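Local coordinates for protein cellobiose 2-epimerase (Spirochaeta thermophila DSM 6192, PDB 5ZIG) that probably catalyses the reversible epimerization of cellobiose to 4-O-beta-D-glucopyranosyl-D-mannose, at residues A[55-60]-A[120-125]; A[114-119]-A[165-170]; A[124-129]-A[143-148]; A[187-192]-A[240-245]. One frame throughout, in Å; residues are numbered along the deposited sequence.

Interaction 1: A[55-60]-A[120-125]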
loop_
_atom_site.group_PDB
_atom_site.type_symbol
_atom_site.label_atom_id
_atom_site.label_comp_id
_atom_site.label_asym_id
_atom_site.label_seq_id
_atom_site.Cartn_x
_atom_site.Cartn_y
_atom_site.Cartn_z
ATOM N N LYS A 55 -0.691 2.304 19.147
ATOM C CA LYS A 55 0.149 2.209 17.962
ATOM C C LYS A 55 -0.179 0.940 17.182
ATOM O O LYS A 55 -0.157 -0.169 17.734
ATOM C CB LYS A 55 1.621 2.265 18.353
ATOM C CG LYS A 55 1.875 3.322 19.420
ATOM C CD LYS A 55 3.296 3.285 19.953
ATOM C CE LYS A 55 3.667 4.595 20.620
ATOM N NZ LYS A 55 4.898 4.474 21.440
ATOM N N GLY A 56 -0.507 1.121 15.900
ATOM C CA GLY A 56 -0.954 0.024 15.083
ATOM C C GLY A 56 0.193 -0.743 14.457
ATOM O O GLY A 56 1.283 -0.210 14.238
ATOM N N LEU A 57 -0.084 -2.013 14.168
ATOM C CA LEU A 57 0.861 -2.846 13.441
ATOM C C LEU A 57 1.128 -2.284 12.047
ATOM O O LEU A 57 2.286 -2.118 11.655
ATOM C CB LEU A 57 0.315 -4.272 13.354
ATOM C CG LEU A 57 1.069 -5.198 12.415
ATOM C CD1 LEU A 57 2.571 -5.253 12.758
ATOM C CD2 LEU A 57 0.411 -6.593 12.439
ATOM N N VAL A 58 0.058 -2.026 11.283
ATOM C CA VAL A 58 0.168 -1.468 9.928
ATOM C C VAL A 58 0.989 -0.183 9.931
ATOM O O VAL A 58 1.949 -0.040 9.172
ATOM C CB VAL A 58 -1.231 -1.214 9.336
ATOM C CG1 VAL A 58 -1.121 -0.734 7.887
ATOM C CG2 VAL A 58 -2.108 -2.449 9.441
ATOM N N MET A 59 0.608 0.777 10.779
ATOM C CA MET A 59 1.276 2.077 10.775
ATOM C C MET A 59 2.758 1.941 11.111
ATOM O O MET A 59 3.613 2.546 10.452
ATOM C CB MET A 59 0.574 3.018 11.753
ATOM C CG MET A 59 1.214 4.379 11.921
ATOM S SD MET A 59 1.183 4.865 13.666
ATOM C CE MET A 59 2.359 3.687 14.320
ATOM N N THR A 60 3.083 1.121 12.110
ATOM C CA THR A 60 4.477 0.937 12.500
ATOM C C THR A 60 5.280 0.266 11.392
ATOM O O THR A 60 6.436 0.629 11.148
ATOM C CB THR A 60 4.535 0.112 13.784
ATOM O OG1 THR A 60 3.836 0.820 14.819
ATOM C CG2 THR A 60 5.991 -0.156 14.212
ATOM N N TYR A 120 -3.545 -9.106 6.948
ATOM C CA TYR A 120 -3.250 -7.794 6.383
ATOM C C TYR A 120 -2.056 -7.168 7.070
ATOM O O TYR A 120 -1.099 -6.748 6.413
ATOM C CB TYR A 120 -4.459 -6.891 6.501
ATOM C CG TYR A 120 -4.270 -5.558 5.823
ATOM C CD1 TYR A 120 -3.744 -4.472 6.514
ATOM C CD2 TYR A 120 -4.609 -5.389 4.488
ATOM C CE1 TYR A 120 -3.567 -3.251 5.893
ATOM C CE2 TYR A 120 -4.442 -4.161 3.859
ATOM C CZ TYR A 120 -3.923 -3.096 4.567
ATOM O OH TYR A 120 -3.752 -1.875 3.941
ATOM N N GLY A 121 -2.084 -7.104 8.397
ATOM C CA GLY A 121 -0.971 -6.508 9.118
ATOM C C GLY A 121 0.289 -7.344 9.127
ATOM O O GLY A 121 1.400 -6.815 9.048
ATOM N N ASN A 122 0.136 -8.660 9.281
ATOM C CA ASN A 122 1.300 -9.531 9.206
ATOM C C ASN A 122 1.942 -9.489 7.816
ATOM O O ASN A 122 3.173 -9.607 7.701
ATOM C CB ASN A 122 0.893 -10.953 9.606
ATOM C CG ASN A 122 0.774 -11.111 11.121
ATOM O OD1 ASN A 122 1.722 -11.518 11.780
ATOM N ND2 ASN A 122 -0.371 -10.743 11.675
ATOM N N ALA A 123 1.137 -9.310 6.758
ATOM C CA ALA A 123 1.689 -9.058 5.417
ATOM C C ALA A 123 2.582 -7.826 5.418
ATOM O O ALA A 123 3.756 -7.896 5.040
ATOM C CB ALA A 123 0.570 -8.875 4.387
ATOM N N PHE A 124 2.035 -6.679 5.839
ATOM C CA PHE A 124 2.831 -5.455 5.879
ATOM C C PHE A 124 4.114 -5.637 6.681
ATOM O O PHE A 124 5.146 -5.067 6.327
ATOM C CB PHE A 124 2.009 -4.293 6.457
ATOM C CG PHE A 124 1.424 -3.399 5.405
ATOM C CD1 PHE A 124 2.210 -2.449 4.770
ATOM C CD2 PHE A 124 0.110 -3.557 5.000
ATOM C CE1 PHE A 124 1.680 -1.631 3.750
ATOM C CE2 PHE A 124 -0.425 -2.763 3.983
ATOM C CZ PHE A 124 0.365 -1.787 3.363
ATOM N N ALA A 125 4.082 -6.439 7.748
ATOM C CA ALA A 125 5.307 -6.690 8.498
ATOM C C ALA A 125 6.336 -7.386 7.618
ATOM O O ALA A 125 7.518 -7.034 7.630
ATOM C CB ALA A 125 5.015 -7.530 9.755
#
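Leu-57, in the opening turn of helix 57-73, drives its branches against the backbone of Gly-121 in helix 119-136. From CB, the chain leaves with CG opposite the backbone N (chi1 170°), and Leu-57 CG comes within 3.7 Å of Gly-121 O. Leu-57 CD2 goes deepest, 3.4 Å from Gly-121 C, and rests beside the backbone N of Asn-122. Leu-57 CD1 turns the other way, toward the next turn, where it lies 4.5 Å from Ala-125 CB. The bare glycine makes room for this: a CB on Gly-121 would collide with CD2. Cutting Leu-57 back to an alanine here is likely to open a gap over the Gly-121 carbonyl and leave the Ala-125 methyl without this neighbour. Val-58 sets its methyls against two rings. Val-58 CG2 meets the ring edge in plane, 3.9 Å from Tyr-120 CD1, whereas Val-58 CG1 sits over a face of the other ring, 4.2 Å from Phe-124 CD2 and toward the rim. Beyond the pair, Phe-124 stacks on His-196 and meets Tyr-384 edge to face. Such close packing, with CA atoms of Val-58 and Gly-121 5.2 Å apart, joins the N-terminal ends of two neighbouring helices in the inner ring of an (alpha/alpha)6 barrel.

Interaction 2: A[114-119]-A[165-170]; sequences SRVKKL and YEAFTE
Arg-115 and Glu-170 lie side by side and point the same way, forming a salt bridge in which Arg-115 NH1 donates to Glu-170 OE2 at 2.9 Å. The bond is bent (134° at the hydrogen): NH1 meets OE2 on its syn side but 33° out of the carboxylate plane. A glutamine in place of Glu-170 would probably leave the Arg-115 guanidinium without its counter-charge in this pair. Further along, the backbones take over. Lys-117 N donates to Phe-168 O at 3.0 Å and Lys-117 O accepts from Phe-168 N at 2.9 Å, a hydrogen-bonded antiparallel pair. The pair belongs to a three-stranded antiparallel sheet, 117-118, 167-168 and 175-176; strand 117-118 leads straight into helix 119-136, and that helix and 139-156 lie in the chain between the first two strands. Leu-119 N, just inside helix 119-136, finds Glu-166 O at 3.2 Å, while the Glu-166 carboxylate is taken up by Thr-190 and Thr-193. Lys-117 NZ makes a merely weak bond to Glu-170 O (3.3 Å), its firmer partners being Asp-96 and Arg-100 O; three bends in the chain carry it there. Next to these bonds, Leu-119 CD1 touches the ring edge in plane, 3.7 Å from Phe-168 CD1.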
loop_
_atom_site.group_PDB
_atom_site.type_symbol
_atom_site.label_atom_id
_atom_site.label_comp_id
_atom_site.label_asym_id
_atom_site.label_seq_id
_atom_site.Cartn_x
_atom_site.Cartn_y
_atom_site.Cartn_z
ATOM N N SER A 114 -4.779 -5.048 20.954
ATOM C CA SER A 114 -5.504 -6.050 20.181
ATOM C C SER A 114 -4.527 -7.167 19.793
ATOM O O SER A 114 -3.564 -6.947 19.051
ATOM C CB SER A 114 -6.161 -5.418 18.962
ATOM O OG SER A 114 -6.614 -6.406 18.056
ATOM N N ARG A 115 -4.766 -8.367 20.314
ATOM C CA ARG A 115 -3.859 -9.499 20.125
ATOM C C ARG A 115 -4.209 -10.346 18.918
ATOM O O ARG A 115 -3.515 -11.327 18.651
ATOM C CB ARG A 115 -3.767 -10.380 21.400
ATOM C CG ARG A 115 -3.540 -9.632 22.750
ATOM C CD ARG A 115 -3.568 -10.573 24.030
ATOM N NE ARG A 115 -2.827 -9.990 25.153
ATOM C CZ ARG A 115 -1.587 -10.336 25.481
ATOM N NH1 ARG A 115 -0.932 -11.190 24.720
ATOM N NH2 ARG A 115 -0.989 -9.783 26.536
ATOM N N VAL A 116 -5.284 -10.019 18.201
ATOM C CA VAL A 116 -5.653 -10.761 16.996
ATOM C C VAL A 116 -4.566 -10.614 15.929
ATOM O O VAL A 116 -3.899 -9.576 15.828
ATOM C CB VAL A 116 -7.028 -10.275 16.494
ATOM C CG1 VAL A 116 -7.202 -10.498 15.002
ATOM C CG2 VAL A 116 -8.147 -10.968 17.294
ATOM N N LYS A 117 -4.358 -11.694 15.149
ATOM C CA LYS A 117 -3.377 -11.740 14.062
ATOM C C LYS A 117 -4.096 -11.545 12.731
ATOM O O LYS A 117 -4.638 -12.489 12.155
ATOM C CB LYS A 117 -2.620 -13.063 14.071
ATOM C CG LYS A 117 -2.156 -13.468 15.424
ATOM C CD LYS A 117 -1.280 -12.362 16.029
ATOM C CE LYS A 117 0.155 -12.802 16.182
ATOM N NZ LYS A 117 0.353 -13.752 17.331
ATOM N N LYS A 118 -4.081 -10.316 12.231
ATOM C CA LYS A 118 -4.648 -10.035 10.921
ATOM C C LYS A 118 -3.582 -10.254 9.854
ATOM O O LYS A 118 -2.477 -9.712 9.949
ATOM C CB LYS A 118 -5.187 -8.605 10.860
ATOM C CG LYS A 118 -6.200 -8.298 11.960
ATOM C CD LYS A 118 -7.168 -7.172 11.569
ATOM C CE LYS A 118 -8.074 -6.765 12.734
ATOM N NZ LYS A 118 -9.249 -5.971 12.264
ATOM N N LEU A 119 -3.914 -11.069 8.850
ATOM C CA LEU A 119 -2.963 -11.318 7.774
ATOM C C LEU A 119 -2.586 -10.019 7.075
ATOM O O LEU A 119 -1.423 -9.828 6.693
ATOM C CB LEU A 119 -3.539 -12.328 6.783
ATOM C CG LEU A 119 -3.288 -13.769 7.243
ATOM C CD1 LEU A 119 -4.023 -14.113 8.549
ATOM C CD2 LEU A 119 -3.646 -14.719 6.143
ATOM N N TYR A 165 -7.467 -16.898 4.755
ATOM C CA TYR A 165 -8.399 -16.372 5.740
ATOM C C TYR A 165 -7.978 -14.967 6.154
ATOM O O TYR A 165 -6.791 -14.635 6.191
ATOM C CB TYR A 165 -8.453 -17.292 6.954
ATOM C CG TYR A 165 -8.941 -18.662 6.572
ATOM C CD1 TYR A 165 -10.291 -18.892 6.376
ATOM C CD2 TYR A 165 -8.047 -19.715 6.341
ATOM C CE1 TYR A 165 -10.752 -20.133 6.002
ATOM C CE2 TYR A 165 -8.505 -20.955 5.957
ATOM C CZ TYR A 165 -9.867 -21.161 5.801
ATOM O OH TYR A 165 -10.365 -22.393 5.427
ATOM N N GLU A 166 -8.971 -14.144 6.487
ATOM C CA GLU A 166 -8.709 -12.749 6.819
ATOM C C GLU A 166 -7.840 -12.615 8.062
ATOM O O GLU A 166 -6.887 -11.823 8.086
ATOM C CB GLU A 166 -10.042 -12.030 7.011
ATOM C CG GLU A 166 -9.941 -10.540 7.277
ATOM C CD GLU A 166 -9.484 -9.752 6.068
ATOM O OE1 GLU A 166 -9.618 -10.244 4.933
ATOM O OE2 GLU A 166 -9.003 -8.627 6.262
ATOM N N ALA A 167 -8.147 -13.379 9.110
ATOM C CA ALA A 167 -7.530 -13.125 10.402
ATOM C C ALA A 167 -7.654 -14.372 11.271
ATOM O O ALA A 167 -8.438 -15.279 10.979
ATOM C CB ALA A 167 -8.168 -11.911 11.085
ATOM N N PHE A 168 -6.849 -14.410 12.331
ATOM C CA PHE A 168 -6.836 -15.525 13.260
ATOM C C PHE A 168 -6.766 -15.010 14.690
ATOM O O PHE A 168 -6.325 -13.887 14.958
ATOM C CB PHE A 168 -5.658 -16.484 12.992
ATOM C CG PHE A 168 -5.832 -17.333 11.774
ATOM C CD1 PHE A 168 -5.497 -16.844 10.516
ATOM C CD2 PHE A 168 -6.336 -18.621 11.880
ATOM C CE1 PHE A 168 -5.659 -17.641 9.380
ATOM C CE2 PHE A 168 -6.507 -19.411 10.757
ATOM C CZ PHE A 168 -6.180 -18.918 9.504
ATOM N N THR A 169 -7.217 -15.869 15.608
ATOM C CA THR A 169 -7.031 -15.667 17.031
ATOM C C THR A 169 -5.542 -15.617 17.367
ATOM O O THR A 169 -4.676 -15.994 16.566
ATOM C CB THR A 169 -7.700 -16.792 17.820
ATOM O OG1 THR A 169 -7.367 -18.054 17.223
ATOM C CG2 THR A 169 -9.216 -16.625 17.834
ATOM N N GLU A 170 -5.254 -15.172 18.592
ATOM C CA GLU A 170 -3.872 -14.928 18.985
ATOM C C GLU A 170 -2.990 -16.155 18.740
ATOM O O GLU A 170 -1.895 -16.039 18.173
ATOM C CB GLU A 170 -3.819 -14.489 20.451
ATOM C CG GLU A 170 -2.412 -14.193 20.935
ATOM C CD GLU A 170 -2.362 -13.780 22.395
ATOM O OE1 GLU A 170 -3.425 -13.802 23.058
ATOM O OE2 GLU A 170 -1.254 -13.442 22.874
#

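Interaction 3: A[124-129]-A[143-148]; sequences FAVYAL and TLAWET. With EDO (1,2-ethanediol), chain E.
Helix segments 124-129 and 143-148 run nearly antiparallel, their axes approaching to 8.8 Å at a signed crossing angle of -155°. The backbones are nearest where Val-126 faces Ala-145, with CA atoms 4.7 Å apart, a spacing that the small alanine permits. Val-126 and Thr-148 slide past each other in opposite directions: CG2 of the valine lies 3.6 Å from Thr-148 CB and also rests beside the carbonyl oxygen of Ala-145. One turn on, Leu-129 CB meets Ala-145 CB at 3.9 Å, while its CD1 reaches along the partner helix to Leu-144 CB at 4.2 Å. Thr-148 turns its hydroxyl back to its own helix. With OG1 beside the backbone N (chi1 -45°), it donates to Leu-144 O at 2.8 Å, approaching from the face of that carbonyl opposite to Thr-148 N, so one oxygen holds two donors. Tyr-127 points from the other side of its helix, stacks on Trp-65, and shares a hydrogen bond of 2.7 Å between its OH and O2 of a 1,2-ethanediol molecule, probably left from the crystallisation liquor. Between the helices, side chains meet through carbon, and apart from the Ala-145 carbonyl oxygen beside Val-126 the touching surfaces are apolar. With its hydroxyl turned to Leu-144 O, the threonine presents CB and CG2 to Val-126, and the fit probably rests on shape and buried apolar surface rather than directed bonds.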
loop_
_atom_site.group_PDB
_atom_site.type_symbol
_atom_site.label_atom_id
_atom_site.label_comp_id
_atom_site.label_asym_id
_atom_site.label_seq_id
_atom_site.Cartn_x
_atom_site.Cartn_y
_atom_site.Cartn_z
ATOM N N PHE A 124 2.035 -6.679 5.839
ATOM C CA PHE A 124 2.831 -5.455 5.879
ATOM C C PHE A 124 4.114 -5.637 6.681
ATOM O O PHE A 124 5.146 -5.067 6.327
ATOM C CB PHE A 124 2.009 -4.293 6.457
ATOM C CG PHE A 124 1.424 -3.399 5.405
ATOM C CD1 PHE A 124 2.210 -2.449 4.770
ATOM C CD2 PHE A 124 0.110 -3.557 5.000
ATOM C CE1 PHE A 124 1.680 -1.631 3.750
ATOM C CE2 PHE A 124 -0.425 -2.763 3.983
ATOM C CZ PHE A 124 0.365 -1.787 3.363
ATOM N N ALA A 125 4.082 -6.439 7.748
ATOM C CA ALA A 125 5.307 -6.690 8.498
ATOM C C ALA A 125 6.336 -7.386 7.618
ATOM O O ALA A 125 7.518 -7.034 7.630
ATOM C CB ALA A 125 5.015 -7.530 9.755
ATOM N N VAL A 126 5.912 -8.396 6.864
ATOM C CA VAL A 126 6.849 -9.068 5.971
ATOM C C VAL A 126 7.418 -8.062 4.972
ATOM O O VAL A 126 8.639 -7.901 4.855
ATOM C CB VAL A 126 6.162 -10.259 5.278
ATOM C CG1 VAL A 126 6.973 -10.737 4.035
ATOM C CG2 VAL A 126 5.940 -11.398 6.278
ATOM N N TYR A 127 6.524 -7.324 4.301
ATOM C CA TYR A 127 6.898 -6.250 3.365
ATOM C C TYR A 127 7.955 -5.322 3.957
ATOM O O TYR A 127 9.014 -5.102 3.362
ATOM C CB TYR A 127 5.629 -5.469 2.998
ATOM C CG TYR A 127 5.724 -4.388 1.922
ATOM C CD1 TYR A 127 6.207 -4.664 0.647
ATOM C CD2 TYR A 127 5.256 -3.089 2.183
ATOM C CE1 TYR A 127 6.249 -3.633 -0.364
ATOM C CE2 TYR A 127 5.277 -2.102 1.218
ATOM C CZ TYR A 127 5.776 -2.369 -0.054
ATOM O OH TYR A 127 5.810 -1.342 -0.985
ATOM N N ALA A 128 7.706 -4.814 5.164
ATOM C CA ALA A 128 8.607 -3.854 5.784
ATOM C C ALA A 128 9.889 -4.490 6.301
ATOM O O ALA A 128 10.936 -3.827 6.316
ATOM C CB ALA A 128 7.902 -3.129 6.931
ATOM N N LEU A 129 9.833 -5.744 6.766
ATOM C CA LEU A 129 11.044 -6.386 7.271
ATOM C C LEU A 129 12.013 -6.709 6.151
ATOM O O LEU A 129 13.232 -6.661 6.351
ATOM C CB LEU A 129 10.690 -7.665 8.030
ATOM C CG LEU A 129 10.141 -7.479 9.443
ATOM C CD1 LEU A 129 9.204 -8.636 9.788
ATOM C CD2 LEU A 129 11.278 -7.387 10.446
ATOM N N THR A 143 15.025 -13.172 8.943
ATOM C CA THR A 143 14.540 -14.395 9.579
ATOM C C THR A 143 13.115 -14.215 10.098
ATOM O O THR A 143 12.269 -15.107 9.939
ATOM C CB THR A 143 15.497 -14.816 10.690
ATOM O OG1 THR A 143 16.759 -15.155 10.095
ATOM C CG2 THR A 143 14.962 -16.031 11.432
ATOM N N LEU A 144 12.812 -13.037 10.656
ATOM C CA LEU A 144 11.456 -12.786 11.128
ATOM C C LEU A 144 10.466 -12.707 9.973
ATOM O O LEU A 144 9.335 -13.195 10.082
ATOM C CB LEU A 144 11.422 -11.513 11.969
ATOM C CG LEU A 144 11.848 -11.787 13.413
ATOM C CD1 LEU A 144 12.228 -10.505 14.122
ATOM C CD2 LEU A 144 10.708 -12.470 14.136
ATOM N N ALA A 145 10.851 -12.091 8.863
ATOM C CA ALA A 145 9.951 -12.089 7.715
ATOM C C ALA A 145 9.665 -13.517 7.260
ATOM O O ALA A 145 8.542 -13.840 6.862
ATOM C CB ALA A 145 10.544 -11.252 6.581
ATOM N N TRP A 146 10.663 -14.398 7.364
ATOM C CA TRP A 146 10.495 -15.783 6.919
ATOM C C TRP A 146 9.587 -16.564 7.856
ATOM O O TRP A 146 8.767 -17.379 7.404
ATOM C CB TRP A 146 11.855 -16.464 6.823
ATOM C CG TRP A 146 12.545 -16.260 5.524
ATOM C CD1 TRP A 146 13.812 -15.781 5.335
ATOM C CD2 TRP A 146 12.018 -16.521 4.219
ATOM N NE1 TRP A 146 14.109 -15.740 3.991
ATOM C CE2 TRP A 146 13.022 -16.186 3.287
ATOM C CE3 TRP A 146 10.795 -17.007 3.746
ATOM C CZ2 TRP A 146 12.840 -16.330 1.926
ATOM C CZ3 TRP A 146 10.623 -17.149 2.394
ATOM C CH2 TRP A 146 11.638 -16.809 1.501
ATOM N N GLU A 147 9.738 -16.343 9.168
ATOM C CA GLU A 147 8.829 -16.941 10.137
ATOM C C GLU A 147 7.389 -16.528 9.865
ATOM O O GLU A 147 6.470 -17.350 9.927
ATOM C CB GLU A 147 9.242 -16.526 11.552
ATOM C CG GLU A 147 8.553 -17.303 12.687
ATOM C CD GLU A 147 8.893 -16.755 14.064
ATOM O OE1 GLU A 147 8.676 -15.551 14.331
ATOM O OE2 GLU A 147 9.407 -17.532 14.884
ATOM N N THR A 148 7.169 -15.250 9.556
ATOM C CA THR A 148 5.809 -14.764 9.363
ATOM C C THR A 148 5.207 -15.303 8.064
ATOM O O THR A 148 4.053 -15.754 8.052
ATOM C CB THR A 148 5.815 -13.221 9.387
ATOM O OG1 THR A 148 6.625 -12.762 10.486
ATOM C CG2 THR A 148 4.413 -12.668 9.528
HETATM C C1 EDO E . 7.209 -1.348 -4.783
HETATM O O1 EDO E . 8.011 -1.635 -3.631
HETATM C C2 EDO E . 5.984 -2.247 -4.767
HETATM O O2 EDO E . 5.708 -2.569 -3.401
#

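Interaction 4: A[187-192]-A[240-245]; sequences APKTMN and EDWAPM
A small three-stranded antiparallel sheet brings Lys-189, on outer strand 189-190, up against the turn that joins its middle strand, 237-238, to the other outer strand, 244-245. Lys-189 NZ donates to Glu-240 O at 2.7 Å, lying in the carbonyl plane on a lone pair, and is gripped as well by Asp-158 and Gly-162 O, so its charge is met by three oxygens. The lysine chain is extended beyond CG, and on its way it crosses Trp-242 at about a right angle. Lys-189 CD sits over one face of the Trp-242 indole, 4.1 Å from the centre of the six-membered ring and 19° off its normal, a CH-pi contact. His-227 stacks on the same indole. The turn itself is braced by Asp-241 OD1, which accepts from Ala-243 N at 3.2 Å, from above the carboxylate plane. At the far end, Met-245 SD rests against both Ala-187 CB (3.9 Å) and Pro-188 CD (3.8 Å). A bend at chi3 (65°) folds the methyl back, and Met-245 CE comes within 3.6 Å of Ala-187 CA. Pro-188 CG also leans on Glu-240 N. The arrangement is an Asx turn in a beta hairpin, lashed by a buried lysine to the strand that leads into helix 191-208.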
loop_
_atom_site.group_PDB
_atom_site.type_symbol
_atom_site.label_atom_id
_atom_site.label_comp_id
_atom_site.label_asym_id
_atom_site.label_seq_id
_atom_site.Cartn_x
_atom_site.Cartn_y
_atom_site.Cartn_z
ATOM N N ALA A 187 -17.453 -11.194 6.216
ATOM C CA ALA A 187 -16.826 -11.849 5.067
ATOM C C ALA A 187 -15.580 -12.609 5.510
ATOM O O ALA A 187 -14.728 -12.039 6.203
ATOM C CB ALA A 187 -16.458 -10.822 3.998
ATOM N N PRO A 188 -15.447 -13.895 5.169
ATOM C CA PRO A 188 -14.223 -14.620 5.545
ATOM C C PRO A 188 -13.000 -14.216 4.733
ATOM O O PRO A 188 -11.873 -14.432 5.205
ATOM C CB PRO A 188 -14.598 -16.097 5.308
ATOM C CG PRO A 188 -16.119 -16.116 5.203
ATOM C CD PRO A 188 -16.449 -14.792 4.569
ATOM N N LYS A 189 -13.179 -13.611 3.552
ATOM C CA LYS A 189 -12.053 -13.176 2.730
ATOM C C LYS A 189 -12.309 -11.785 2.139
ATOM O O LYS A 189 -13.453 -11.410 1.856
ATOM C CB LYS A 189 -11.783 -14.198 1.617
ATOM C CG LYS A 189 -11.251 -15.533 2.122
ATOM C CD LYS A 189 -11.393 -16.638 1.088
ATOM C CE LYS A 189 -10.823 -17.956 1.645
ATOM N NZ LYS A 189 -10.965 -19.107 0.700
ATOM N N THR A 190 -11.226 -11.017 1.955
ATOM C CA THR A 190 -11.302 -9.681 1.366
ATOM C C THR A 190 -10.224 -9.514 0.290
ATOM O O THR A 190 -9.113 -10.048 0.422
ATOM C CB THR A 190 -11.168 -8.551 2.459
ATOM O OG1 THR A 190 -9.840 -8.527 3.000
ATOM C CG2 THR A 190 -12.173 -8.738 3.607
ATOM N N MET A 191 -10.568 -8.787 -0.792
ATOM C CA MET A 191 -9.571 -8.414 -1.802
ATOM C C MET A 191 -8.436 -7.642 -1.158
ATOM O O MET A 191 -7.260 -7.860 -1.468
ATOM C CB MET A 191 -10.257 -7.601 -2.916
ATOM C CG MET A 191 -9.439 -6.625 -3.832
ATOM S SD MET A 191 -8.730 -5.154 -3.064
ATOM C CE MET A 191 -10.263 -4.233 -2.783
ATOM N N ASN A 192 -8.779 -6.792 -0.197
ATOM C CA ASN A 192 -7.805 -5.886 0.382
ATOM C C ASN A 192 -6.646 -6.657 1.001
ATOM O O ASN A 192 -5.471 -6.377 0.724
ATOM C CB ASN A 192 -8.515 -5.005 1.410
ATOM C CG ASN A 192 -7.613 -3.968 1.984
ATOM O OD1 ASN A 192 -7.015 -3.176 1.255
ATOM N ND2 ASN A 192 -7.494 -3.966 3.302
ATOM N N GLU A 240 -16.021 -18.012 1.841
ATOM C CA GLU A 240 -14.909 -18.956 1.860
ATOM C C GLU A 240 -14.693 -19.577 0.485
ATOM O O GLU A 240 -13.556 -19.633 -0.004
ATOM C CB GLU A 240 -15.154 -20.038 2.915
ATOM C CG GLU A 240 -13.891 -20.724 3.397
ATOM C CD GLU A 240 -14.166 -22.054 4.089
ATOM O OE1 GLU A 240 -15.315 -22.545 4.002
ATOM O OE2 GLU A 240 -13.230 -22.599 4.720
ATOM N N ASP A 241 -15.779 -20.012 -0.175
ATOM C CA ASP A 241 -15.708 -20.571 -1.519
ATOM C C ASP A 241 -15.664 -19.492 -2.613
ATOM O O ASP A 241 -15.936 -19.809 -3.777
ATOM C CB ASP A 241 -16.883 -21.529 -1.766
ATOM C CG ASP A 241 -18.237 -20.829 -1.768
ATOM O OD1 ASP A 241 -18.304 -19.584 -1.646
ATOM O OD2 ASP A 241 -19.257 -21.535 -1.887
ATOM N N TRP A 242 -15.359 -18.241 -2.258
ATOM C CA TRP A 242 -15.097 -17.126 -3.182
ATOM C C TRP A 242 -16.365 -16.554 -3.798
ATOM O O TRP A 242 -16.291 -15.756 -4.721
ATOM C CB TRP A 242 -14.107 -17.511 -4.289
ATOM C CG TRP A 242 -12.731 -17.577 -3.751
ATOM C CD1 TRP A 242 -11.994 -18.707 -3.498
ATOM C CD2 TRP A 242 -11.924 -16.465 -3.337
ATOM N NE1 TRP A 242 -10.770 -18.356 -2.972
ATOM C CE2 TRP A 242 -10.701 -16.988 -2.867
ATOM C CE3 TRP A 242 -12.116 -15.074 -3.327
ATOM C CZ2 TRP A 242 -9.677 -16.173 -2.391
ATOM C CZ3 TRP A 242 -11.096 -14.269 -2.865
ATOM C CH2 TRP A 242 -9.895 -14.820 -2.391
ATOM N N ALA A 243 -17.530 -16.925 -3.297
ATOM C CA ALA A 243 -18.741 -16.260 -3.725
ATOM C C ALA A 243 -18.668 -14.778 -3.351
ATOM O O ALA A 243 -18.205 -14.431 -2.252
ATOM C CB ALA A 243 -19.968 -16.928 -3.090
ATOM N N PRO A 244 -19.087 -13.879 -4.245
ATOM C CA PRO A 244 -19.110 -12.446 -3.915
ATOM C C PRO A 244 -20.047 -12.128 -2.756
ATOM O O PRO A 244 -21.176 -12.616 -2.689
ATOM C CB PRO A 244 -19.601 -11.803 -5.214
ATOM C CG PRO A 244 -19.222 -12.800 -6.272
ATOM C CD PRO A 244 -19.412 -14.125 -5.660
ATOM N N MET A 245 -19.581 -11.285 -1.843
ATOM C CA MET A 245 -20.424 -10.786 -0.767
ATOM C C MET A 245 -20.527 -9.268 -0.861
ATOM O O MET A 245 -19.538 -8.592 -1.161
ATOM C CB MET A 245 -19.877 -11.194 0.602
ATOM C CG MET A 245 -19.915 -12.690 0.848
ATOM S SD MET A 245 -19.040 -13.163 2.354
ATOM C CE MET A 245 -20.041 -12.370 3.623
#

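In the fold
Interactions 1 and 3 share Phe-124 and Ala-125 on helix 119-136, their centres about 10 Å apart, and also meet through Asn-122 and Thr-148. Interaction 2 lies at the start of that helix, about 11 Å from interaction 1 between centres, and the chain between its strands encloses interaction 3. Interaction 4, about 16 Å from interaction 2 between centres, is tied to it by two probable hydrogen bonds: Glu-166 OE1 to Thr-190 OG1 at 2.6 Å and Tyr-165 OH to Glu-240 OE2 at 3.0 Å. Interactions 1 and 4 touch where Tyr-120 packs on Asn-192. As in relatives of this family, the barrel's interior probably holds the active site, with interaction 1 nearest the chain's centre, about 11 Å away centre to centre.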